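Local coordinates for protein methyltransferase (Streptomyces avermitilis, PDB 3GIW) that probably transfers methyl groups from S-adenosyl-L-methionine to a substrate not yet identified, and binds S-adenosyl-L-homocysteine on a Rossmann-like fold, at residues Ile85-Pro90 / Gln122-Ser127; Val136-Asp139 / Ala144-Leu147; Ala138-Pro143 / His171-Glu176; Pro150-Arg153 / Asp157-Arg160. All blocks are in the same frame, centred on the assembly; numbering follows the deposited sequence. Where two conformers were deposited one is given.

Contact 1. Residues Ile85-Pro90 / Gln122-Ser127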
loop_
_atom_site.group_PDB
_atom_site.type_symbol
_atom_site.label_atom_id
_atom_site.label_comp_id
_atom_site.label_asym_id
_atom_site.label_seq_id
_atom_site.Cartn_x
_atom_site.Cartn_y
_atom_site.Cartn_z
ATOM N N ILE A 85 4.079 -5.012 -0.905
ATOM C CA ILE A 85 5.273 -4.331 -0.435
ATOM C C ILE A 85 4.857 -3.172 0.474
ATOM O O ILE A 85 4.199 -2.240 0.022
ATOM C CB ILE A 85 6.122 -3.778 -1.621
ATOM C CG1 ILE A 85 6.408 -4.891 -2.630
ATOM C CG2 ILE A 85 7.399 -3.061 -1.091
ATOM C CD1 ILE A 85 7.183 -6.022 -2.103
ATOM N N GLY A 86 5.222 -3.226 1.749
ATOM C CA GLY A 86 4.770 -2.212 2.715
ATOM C C GLY A 86 3.395 -2.537 3.286
ATOM O O GLY A 86 2.472 -1.730 3.264
ATOM N N THR A 87 3.259 -3.753 3.805
ATOM C CA THR A 87 1.983 -4.276 4.282
ATOM C C THR A 87 1.334 -3.454 5.432
ATOM O O THR A 87 0.088 -3.283 5.473
ATOM C CB THR A 87 2.170 -5.732 4.725
ATOM O OG1 THR A 87 2.550 -6.497 3.567
ATOM C CG2 THR A 87 0.854 -6.327 5.384
ATOM N N GLY A 88 2.151 -2.975 6.335
ATOM C CA GLY A 88 1.649 -2.217 7.475
ATOM C C GLY A 88 1.027 -3.136 8.522
ATOM O O GLY A 88 1.166 -4.360 8.478
ATOM N N ILE A 89 0.299 -2.542 9.454
ATOM C CA ILE A 89 -0.347 -3.275 10.554
ATOM C C ILE A 89 -1.492 -4.120 9.996
ATOM O O ILE A 89 -2.365 -3.579 9.300
ATOM C CB ILE A 89 -0.950 -2.290 11.618
ATOM C CG1 ILE A 89 0.090 -1.291 12.174
ATOM C CG2 ILE A 89 -1.610 -3.080 12.734
ATOM C CD1 ILE A 89 1.364 -1.934 12.733
ATOM N N PRO A 90 -1.548 -5.431 10.306
ATOM C CA PRO A 90 -2.687 -6.241 9.864
ATOM C C PRO A 90 -4.022 -5.622 10.290
ATOM O O PRO A 90 -4.177 -5.189 11.435
ATOM C CB PRO A 90 -2.434 -7.589 10.553
ATOM C CG PRO A 90 -1.030 -7.650 10.663
ATOM C CD PRO A 90 -0.573 -6.260 11.012
ATOM N N GLN A 122 1.176 -13.449 12.863
ATOM C CA GLN A 122 0.285 -14.635 12.850
ATOM C C GLN A 122 -0.983 -14.468 11.960
ATOM O O GLN A 122 -1.362 -15.403 11.233
ATOM C CB GLN A 122 -0.125 -15.026 14.287
ATOM C CG GLN A 122 -0.888 -16.333 14.369
ATOM C CD GLN A 122 -2.385 -16.217 14.071
ATOM O OE1 GLN A 122 -3.004 -15.166 14.215
ATOM N NE2 GLN A 122 -2.973 -17.353 13.689
ATOM N N GLY A 123 -1.650 -13.327 12.055
ATOM C CA GLY A 123 -2.844 -13.078 11.224
ATOM C C GLY A 123 -2.586 -13.055 9.728
ATOM O O GLY A 123 -3.445 -13.442 8.936
ATOM N N LEU A 124 -1.391 -12.611 9.346
ATOM C CA LEU A 124 -0.974 -12.647 7.944
ATOM C C LEU A 124 -0.738 -14.089 7.481
ATOM O O LEU A 124 -0.938 -14.399 6.310
ATOM C CB LEU A 124 0.290 -11.799 7.723
ATOM C CG LEU A 124 0.152 -10.322 8.106
ATOM C CD1 LEU A 124 1.511 -9.648 7.898
ATOM C CD2 LEU A 124 -0.951 -9.638 7.309
ATOM N N LEU A 125 -0.266 -14.936 8.393
ATOM C CA LEU A 125 0.078 -16.316 8.089
ATOM C C LEU A 125 -1.112 -17.300 8.144
ATOM O O LEU A 125 -0.971 -18.470 7.727
ATOM C CB LEU A 125 1.203 -16.767 9.048
ATOM C CG LEU A 125 2.539 -16.018 8.947
ATOM C CD1 LEU A 125 3.557 -16.507 9.979
ATOM C CD2 LEU A 125 3.103 -16.120 7.530
ATOM N N ALA A 126 -2.256 -16.839 8.638
ATOM C CA ALA A 126 -3.468 -17.660 8.752
ATOM C C ALA A 126 -4.172 -17.810 7.394
ATOM O O ALA A 126 -5.103 -17.068 7.066
ATOM C CB ALA A 126 -4.418 -17.077 9.776
ATOM N N SER A 127 -3.725 -18.814 6.645
ATOM C CA SER A 127 -4.151 -19.078 5.272
ATOM C C SER A 127 -5.228 -20.148 5.223
ATOM O O SER A 127 -5.303 -20.990 6.118
ATOM C CB SER A 127 -2.941 -19.547 4.468
ATOM O OG SER A 127 -3.279 -19.780 3.108
#
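Thr87 and Pro90, on the glycine-rich loop of a Rossmann-like methyltransferase, close against Leu124 of the short helix 122-125. The loop follows strand 81-85 and reads Asp-Ile-Gly-Thr-Gly from Asp84 to Gly88. This sequence fits the first motif of Rossmann-like methyltransferases, the loop that runs past the cofactor. Gly88 N is hydrogen-bonded to Asp112, a residue of the S-adenosyl-L-homocysteine site. The contact packs helix 122-125 on the loop, and the loop backbone is tied to the site through Asp112.

Leu124 makes the close touches from the helix. Its CG stands beside its own backbone N (chi1 -59°), and this sends both methyl groups across to the loop. The proline ring and the leucine side chain cross at about a right angle. Pro90 CG lies 3.9 Å from Leu124 CG, and Pro90 CB is 4.1 Å from Leu124 CD2. Tyr110 and Tyr135 also pack on Leu124.

Thr87 divides its groups by chemistry. Its OG1 is hydrogen-bonded to Asp84 OD2 and to Val111 N. Its methyl group meets the leucine, with Thr87 CG2 at 4.2 Å from Leu124 CD1.

Contact 2. Residues Val136-Asp139 / Ala144-Leu147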
loop_
_atom_site.group_PDB
_atom_site.type_symbol
_atom_site.label_atom_id
_atom_site.label_comp_id
_atom_site.label_asym_id
_atom_site.label_seq_id
_atom_site.Cartn_x
_atom_site.Cartn_y
_atom_site.Cartn_z
ATOM N N VAL A 136 7.758 -11.597 5.079
ATOM C CA VAL A 136 9.189 -11.316 4.962
ATOM C C VAL A 136 9.434 -9.917 5.541
ATOM O O VAL A 136 8.794 -8.963 5.142
ATOM C CB VAL A 136 9.620 -11.366 3.422
ATOM C CG1 VAL A 136 11.066 -10.886 3.223
ATOM C CG2 VAL A 136 9.385 -12.756 2.811
ATOM N N GLU A 137 10.333 -9.788 6.507
ATOM C CA GLU A 137 10.802 -8.490 6.958
ATOM C C GLU A 137 11.956 -8.055 6.063
ATOM O O GLU A 137 13.018 -8.662 6.084
ATOM C CB GLU A 137 11.258 -8.544 8.422
ATOM C CG GLU A 137 11.548 -7.202 9.021
ATOM C CD GLU A 137 11.967 -7.321 10.473
ATOM O OE1 GLU A 137 13.136 -7.702 10.735
ATOM O OE2 GLU A 137 11.121 -7.078 11.350
ATOM N N ALA A 138 11.736 -6.990 5.287
ATOM C CA ALA A 138 12.720 -6.525 4.287
ATOM C C ALA A 138 12.419 -5.104 3.882
ATOM O O ALA A 138 11.293 -4.612 4.054
ATOM C CB ALA A 138 12.739 -7.454 3.072
ATOM N N ASP A 139 13.446 -4.468 3.309
ATOM C CA ASP A 139 13.377 -3.090 2.838
ATOM C C ASP A 139 13.342 -3.069 1.311
ATOM O O ASP A 139 14.205 -3.685 0.649
ATOM C CB ASP A 139 14.624 -2.346 3.312
ATOM C CG ASP A 139 14.457 -0.840 3.274
ATOM O OD1 ASP A 139 13.813 -0.315 2.344
ATOM O OD2 ASP A 139 14.977 -0.181 4.208
ATOM N N ALA A 144 16.536 -7.551 -4.127
ATOM C CA ALA A 144 17.018 -8.953 -4.047
ATOM C C ALA A 144 16.657 -9.666 -2.744
ATOM O O ALA A 144 16.303 -10.866 -2.742
ATOM C CB ALA A 144 18.547 -9.030 -4.260
ATOM N N SER A 145 16.747 -8.938 -1.638
ATOM C CA SER A 145 16.322 -9.457 -0.330
ATOM C C SER A 145 14.846 -9.907 -0.305
ATOM O O SER A 145 14.472 -10.752 0.507
ATOM C CB SER A 145 16.557 -8.405 0.772
ATOM O OG SER A 145 15.689 -7.301 0.668
ATOM N N ILE A 146 14.021 -9.303 -1.166
ATOM C CA ILE A 146 12.644 -9.679 -1.318
ATOM C C ILE A 146 12.552 -10.811 -2.318
ATOM O O ILE A 146 12.030 -11.860 -2.009
ATOM C CB ILE A 146 11.777 -8.454 -1.744
ATOM C CG1 ILE A 146 11.855 -7.365 -0.646
ATOM C CG2 ILE A 146 10.369 -8.876 -2.056
ATOM C CD1 ILE A 146 11.196 -6.024 -0.955
ATOM N N LEU A 147 13.075 -10.591 -3.533
ATOM C CA LEU A 147 12.836 -11.522 -4.654
ATOM C C LEU A 147 13.507 -12.905 -4.468
ATOM O O LEU A 147 12.987 -13.927 -4.939
ATOM C CB LEU A 147 13.282 -10.876 -5.978
ATOM C CG LEU A 147 12.553 -9.585 -6.384
ATOM C CD1 LEU A 147 13.225 -8.870 -7.567
ATOM C CD2 LEU A 147 11.134 -9.930 -6.677
HETATM O O HOH W 1 15.954 -6.158 3.084
#
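Ala138 and Ile146 make the close apolar part of this contact, between the end of strand 132-137 and helix 143-147. The strand and helix begin the beta-alpha-beta crossover that leads on to the parallel strand 163-167. Ala138 CB sits 3.8 Å from Ile146 CG1. The isoleucine starts beside its backbone N (chi1 -61°) and then runs out extended. Its tip ends near the turn, with Ile146 CD1 4.1 Å from Asp139 O. Val111 of the neighbouring strand packs on both Ala138 and Ile146. Beside this pair the packing is slacker. Val136 CG1 comes only to 4.4 Å from Ser145 O.

The Ser145 side is looser and holds an ordered water. Ser145 OG touches the methyl group of Ala138 at 3.8 Å from CB, but its polar bonds lie with other partners. It is hydrogen-bonded to Asp142 O, three residues earlier, just before the helix. A water donates to Ser145 OG at 2.7 Å and accepts from Asp139 N at 3.0 Å. This water thus joins helix to loop where the two segments share no direct polar bond.

Asp139 belongs to the S-adenosyl-L-homocysteine site. The carbonyl of Asp142 must accept from Ser145 OG, and this leaves the serine oxygen to receive the water proton. One hydroxyl thus works both as donor and acceptor, and it positions the water that satisfies the backbone N-H of a cofactor-site residue.

Contact 3. Residues Ala138-Pro143 / His171-Glu176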
loop_
_atom_site.group_PDB
_atom_site.type_symbol
_atom_site.label_atom_id
_atom_site.label_comp_id
_atom_site.label_asym_id
_atom_site.label_seq_id
_atom_site.Cartn_x
_atom_site.Cartn_y
_atom_site.Cartn_z
ATOM N N ALA A 138 11.736 -6.990 5.287
ATOM C CA ALA A 138 12.720 -6.525 4.287
ATOM C C ALA A 138 12.419 -5.104 3.882
ATOM O O ALA A 138 11.293 -4.612 4.054
ATOM C CB ALA A 138 12.739 -7.454 3.072
ATOM N N ASP A 139 13.446 -4.468 3.309
ATOM C CA ASP A 139 13.377 -3.090 2.838
ATOM C C ASP A 139 13.342 -3.069 1.311
ATOM O O ASP A 139 14.205 -3.685 0.649
ATOM C CB ASP A 139 14.624 -2.346 3.312
ATOM C CG ASP A 139 14.457 -0.840 3.274
ATOM O OD1 ASP A 139 13.813 -0.315 2.344
ATOM O OD2 ASP A 139 14.977 -0.181 4.208
HETATM N N MSE A 140 12.349 -2.370 0.761
HETATM C CA MSE A 140 12.179 -2.304 -0.697
HETATM C C MSE A 140 13.375 -1.657 -1.418
HETATM O O MSE A 140 13.535 -1.822 -2.620
HETATM C CB MSE A 140 10.869 -1.606 -1.077
HETATM C CG MSE A 140 10.803 -0.131 -0.735
HETATM SE SE MSE A 140 9.008 0.620 -0.872
HETATM C CE MSE A 140 8.686 0.695 -2.259
ATOM N N LEU A 141 14.230 -0.968 -0.670
ATOM C CA LEU A 141 15.497 -0.471 -1.227
ATOM C C LEU A 141 16.467 -1.580 -1.676
ATOM O O LEU A 141 17.422 -1.315 -2.416
ATOM C CB LEU A 141 16.175 0.455 -0.218
ATOM C CG LEU A 141 15.361 1.710 0.105
ATOM C CD1 LEU A 141 16.023 2.577 1.154
ATOM C CD2 LEU A 141 15.109 2.513 -1.162
ATOM N N ASP A 142 16.231 -2.815 -1.231
ATOM C CA ASP A 142 17.005 -3.963 -1.651
ATOM C C ASP A 142 16.056 -4.994 -2.247
ATOM O O ASP A 142 15.703 -5.972 -1.604
ATOM C CB ASP A 142 17.764 -4.544 -0.454
ATOM C CG ASP A 142 18.700 -5.691 -0.833
ATOM O OD1 ASP A 142 18.804 -6.072 -2.026
ATOM O OD2 ASP A 142 19.328 -6.231 0.096
ATOM N N PRO A 143 15.596 -4.751 -3.480
ATOM C CA PRO A 143 14.763 -5.778 -4.128
ATOM C C PRO A 143 15.226 -7.253 -4.080
ATOM O O PRO A 143 14.361 -8.133 -4.023
ATOM C CB PRO A 143 14.637 -5.260 -5.572
ATOM C CG PRO A 143 14.801 -3.738 -5.445
ATOM C CD PRO A 143 15.729 -3.519 -4.295
ATOM N N HIS A 171 5.434 7.235 -1.085
ATOM C CA HIS A 171 5.719 8.634 -0.720
ATOM C C HIS A 171 6.748 8.738 0.416
ATOM O O HIS A 171 7.250 9.825 0.692
ATOM C CB HIS A 171 4.434 9.383 -0.369
ATOM C CG HIS A 171 3.380 8.504 0.208
ATOM N ND1 HIS A 171 2.398 7.917 -0.553
ATOM C CD2 HIS A 171 3.236 8.008 1.456
ATOM C CE1 HIS A 171 1.629 7.176 0.226
ATOM N NE2 HIS A 171 2.122 7.209 1.452
ATOM N N PHE A 172 7.079 7.614 1.053
ATOM C CA PHE A 172 8.169 7.572 2.018
ATOM C C PHE A 172 9.557 7.261 1.415
ATOM O O PHE A 172 10.570 7.268 2.117
ATOM C CB PHE A 172 7.854 6.615 3.185
ATOM C CG PHE A 172 6.666 7.033 3.994
ATOM C CD1 PHE A 172 6.728 8.203 4.775
ATOM C CD2 PHE A 172 5.507 6.274 3.973
ATOM C CE1 PHE A 172 5.625 8.601 5.526
ATOM C CE2 PHE A 172 4.381 6.680 4.719
ATOM C CZ PHE A 172 4.462 7.824 5.489
ATOM N N VAL A 173 9.572 7.000 0.108
ATOM C CA VAL A 173 10.781 6.900 -0.686
ATOM C C VAL A 173 10.956 8.261 -1.409
ATOM O O VAL A 173 10.205 8.656 -2.351
ATOM C CB VAL A 173 10.711 5.758 -1.731
ATOM C CG1 VAL A 173 12.112 5.551 -2.379
ATOM C CG2 VAL A 173 10.160 4.412 -1.121
ATOM N N LEU A 174 12.012 8.904 -0.996
ATOM C CA LEU A 174 12.516 10.138 -1.552
ATOM C C LEU A 174 13.417 9.862 -2.783
ATOM O O LEU A 174 13.979 8.745 -2.967
ATOM C CB LEU A 174 13.273 10.908 -0.456
ATOM C CG LEU A 174 12.515 11.521 0.759
ATOM C CD1 LEU A 174 12.555 13.082 0.837
ATOM C CD2 LEU A 174 11.052 11.021 0.942
ATOM N N ASP A 175 13.500 10.911 -3.603
ATOM C CA ASP A 175 13.992 10.788 -4.969
ATOM C C ASP A 175 15.412 10.253 -5.109
ATOM O O ASP A 175 15.719 9.599 -6.121
ATOM C CB ASP A 175 13.846 12.124 -5.695
ATOM C CG ASP A 175 12.432 12.374 -6.189
ATOM O OD1 ASP A 175 11.631 11.412 -6.313
ATOM O OD2 ASP A 175 12.129 13.552 -6.473
ATOM N N GLU A 176 16.270 10.488 -4.122
ATOM C CA GLU A 176 17.643 10.002 -4.215
ATOM C C GLU A 176 17.758 8.469 -4.314
ATOM O O GLU A 176 18.756 7.963 -4.800
ATOM C CB GLU A 176 18.519 10.548 -3.071
ATOM C CG GLU A 176 18.418 9.782 -1.758
ATOM C CD GLU A 176 19.056 10.525 -0.600
ATOM O OE1 GLU A 176 18.379 11.415 -0.023
ATOM O OE2 GLU A 176 20.226 10.205 -0.262
#
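Asp139 OD1 accepts from Leu141 N at 3.1 Å and so shapes the turn whose Met140 and Leu141 meet Val173. The bond is nearly straight (172°) and comes from above the carboxylate plane. This is an Asx turn, nested in a type I beta turn from Asp139 to Asp142. The turn closes with Asp142 N at 2.9 Å from Asp139 O. It follows strand 132-137 of the Rossmann-like sheet. Asp139 and Met140 both bind S-adenosyl-L-homocysteine. A glycerol, probably from the crystallisation liquor, is hydrogen-bonded to Met140 N and weakly to Asp139 OD1; no S-adenosyl-L-homocysteine is bound in this model.

Two side chains of the turn touch the loop after strand 163-167; Met140 points at it, and Leu141 reaches it with its end. Met140, present as selenomethionine, leaves with CG between its backbone N and carbonyl carbon (chi1 67°). Its chain then reaches Val173 tip to tip, with Met140 SE 4.0 Å from Val173 CG2. Ile169 also touches Met140, and Ala179 of helix 179-187 touches Val173. Leu141 is exposed and packs more loosely. The two branches of Val173 are shared out: CG2 serves Met140, and CG1 lies 4.4 Å from Leu141 CD2.

Contact 4. Residues Pro150-Arg153 / Asp157-Arg160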
loop_
_atom_site.group_PDB
_atom_site.type_symbol
_atom_site.label_atom_id
_atom_site.label_comp_id
_atom_site.label_asym_id
_atom_site.label_seq_id
_atom_site.Cartn_x
_atom_site.Cartn_y
_atom_site.Cartn_z
ATOM N N PRO A 150 13.593 -16.966 0.704
ATOM C CA PRO A 150 13.058 -18.321 0.591
ATOM C C PRO A 150 11.550 -18.383 0.886
ATOM O O PRO A 150 10.842 -19.220 0.304
ATOM C CB PRO A 150 13.883 -19.122 1.611
ATOM C CG PRO A 150 14.520 -18.102 2.484
ATOM C CD PRO A 150 14.640 -16.845 1.731
ATOM N N GLU A 151 11.057 -17.502 1.758
ATOM C CA GLU A 151 9.635 -17.463 2.075
ATOM C C GLU A 151 8.823 -17.126 0.842
ATOM O O GLU A 151 7.727 -17.652 0.643
ATOM C CB GLU A 151 9.340 -16.413 3.159
ATOM C CG GLU A 151 9.952 -16.731 4.515
ATOM C CD GLU A 151 11.349 -16.124 4.730
ATOM O OE1 GLU A 151 12.030 -15.691 3.770
ATOM O OE2 GLU A 151 11.770 -16.085 5.902
ATOM N N LEU A 152 9.386 -16.259 0.013
ATOM C CA LEU A 152 8.746 -15.836 -1.223
ATOM C C LEU A 152 8.821 -16.925 -2.269
ATOM O O LEU A 152 7.803 -17.268 -2.873
ATOM C CB LEU A 152 9.400 -14.580 -1.770
ATOM C CG LEU A 152 8.735 -13.997 -3.010
ATOM C CD1 LEU A 152 8.924 -12.483 -2.988
ATOM C CD2 LEU A 152 9.338 -14.587 -4.258
ATOM N N ARG A 153 10.010 -17.503 -2.437
ATOM C CA ARG A 153 10.203 -18.538 -3.472
ATOM C C ARG A 153 9.499 -19.843 -3.170
ATOM O O ARG A 153 9.226 -20.596 -4.099
ATOM C CB ARG A 153 11.684 -18.803 -3.717
ATOM C CG ARG A 153 12.371 -17.681 -4.403
ATOM C CD ARG A 153 11.811 -17.490 -5.802
ATOM N NE ARG A 153 12.451 -16.367 -6.455
ATOM C CZ ARG A 153 13.017 -16.383 -7.662
ATOM N NH1 ARG A 153 12.998 -17.465 -8.444
ATOM N NH2 ARG A 153 13.563 -15.265 -8.112
ATOM N N ASP A 157 5.037 -18.684 -7.482
ATOM C CA ASP A 157 5.623 -19.201 -8.707
ATOM C C ASP A 157 5.812 -18.032 -9.647
ATOM O O ASP A 157 4.847 -17.515 -10.232
ATOM C CB ASP A 157 4.663 -20.233 -9.293
ATOM C CG ASP A 157 5.120 -20.808 -10.606
ATOM O OD1 ASP A 157 6.056 -20.283 -11.240
ATOM O OD2 ASP A 157 4.508 -21.837 -11.030
ATOM N N LEU A 158 7.033 -17.560 -9.813
ATOM C CA LEU A 158 7.269 -16.354 -10.619
ATOM C C LEU A 158 7.243 -16.581 -12.134
ATOM O O LEU A 158 7.527 -15.658 -12.916
ATOM C CB LEU A 158 8.562 -15.649 -10.193
ATOM C CG LEU A 158 8.638 -15.236 -8.710
ATOM C CD1 LEU A 158 9.932 -14.428 -8.502
ATOM C CD2 LEU A 158 7.388 -14.440 -8.294
ATOM N N THR A 159 6.872 -17.798 -12.549
ATOM C CA THR A 159 6.540 -18.064 -13.945
ATOM C C THR A 159 5.045 -17.931 -14.248
ATOM O O THR A 159 4.608 -18.142 -15.391
ATOM C CB THR A 159 7.052 -19.462 -14.416
ATOM O OG1 THR A 159 6.246 -20.513 -13.872
ATOM C CG2 THR A 159 8.553 -19.701 -14.036
ATOM N N ARG A 160 4.267 -17.531 -13.250
ATOM C CA ARG A 160 2.824 -17.302 -13.437
ATOM C C ARG A 160 2.485 -15.892 -12.948
ATOM O O ARG A 160 3.236 -15.330 -12.177
ATOM C CB ARG A 160 1.989 -18.351 -12.705
ATOM C CG ARG A 160 2.174 -19.743 -13.307
ATOM C CD ARG A 160 1.682 -20.846 -12.396
ATOM N NE ARG A 160 2.186 -22.153 -12.833
ATOM C CZ ARG A 160 1.685 -22.836 -13.846
ATOM N NH1 ARG A 160 0.679 -22.334 -14.542
ATOM N NH2 ARG A 160 2.213 -24.010 -14.185
#
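The guanidinium group of Arg153 has a methyl group of Leu158 over one face. Leu158 CD1 stands 3.6 Å above the guanidinium plane of Arg153, offset toward its rim. It is about equally near to CZ and NH2, at 3.7 Å from Arg153 NH2. The second guanidinium, that of Arg160, is met at its edge instead, by Asp157 OD2 lying almost in its plane.

The arginine bends at chi2 (-65°), and the side chains of Arg153 and Leu158 cross at about a right angle. Arg153 NE is hydrogen-bonded to Leu147 O, and NH2 makes a long, weak ion pair with Asp148. The bond to Leu147 holds the group where its face can rest on Leu158. Leu152 adds a looser apolar touch, with its CD2 at 4.3 Å from Leu158 CD1.

Leu158 is set in a type I beta turn from Asp157 to Arg160, which the carboxylate of Asp157 braces. Asp157 OD1 accepts two bonds from the same face of its plane. One comes from Thr159 N at 2.9 Å and makes an Asx turn. The other comes from Thr159 OG1 at 2.6 Å. Asp157 OD2 forms a salt bridge with Arg160 NE at 3.0 Å.

The contact joins helix 150-153 to the loop that leads into strand 163-167. Leu152 packs on Leu83 of strand 81-85, Asp157 N bonds to Gln81 of that strand, and Glu151 lies against Ala134 and Val136 of strand 132-137.

The segments of contacts 2 and 3 overlap at Ala138 and Asp139. These residues touch helix 143-147 in contact 2, while the next two, Met140 and Leu141, meet loop 171-176 in contact 3. Contact 3 is mostly buried; contacts 1 and 2 are partly so. Contact 4 lies farthest from the centre of the chain and sets a charged group, the Arg153 guanidinium, against an apolar methyl group. It meets contact 2 through the bond between Leu147 and Arg153. Contact 1 reaches contacts 2 and 3 through Ile85, which packs on Ile146 and on Met140. Contacts 1 to 3 border the cofactor site with mainly apolar touches. Contact 4 lies away from it and touches neither contact 1 nor 3.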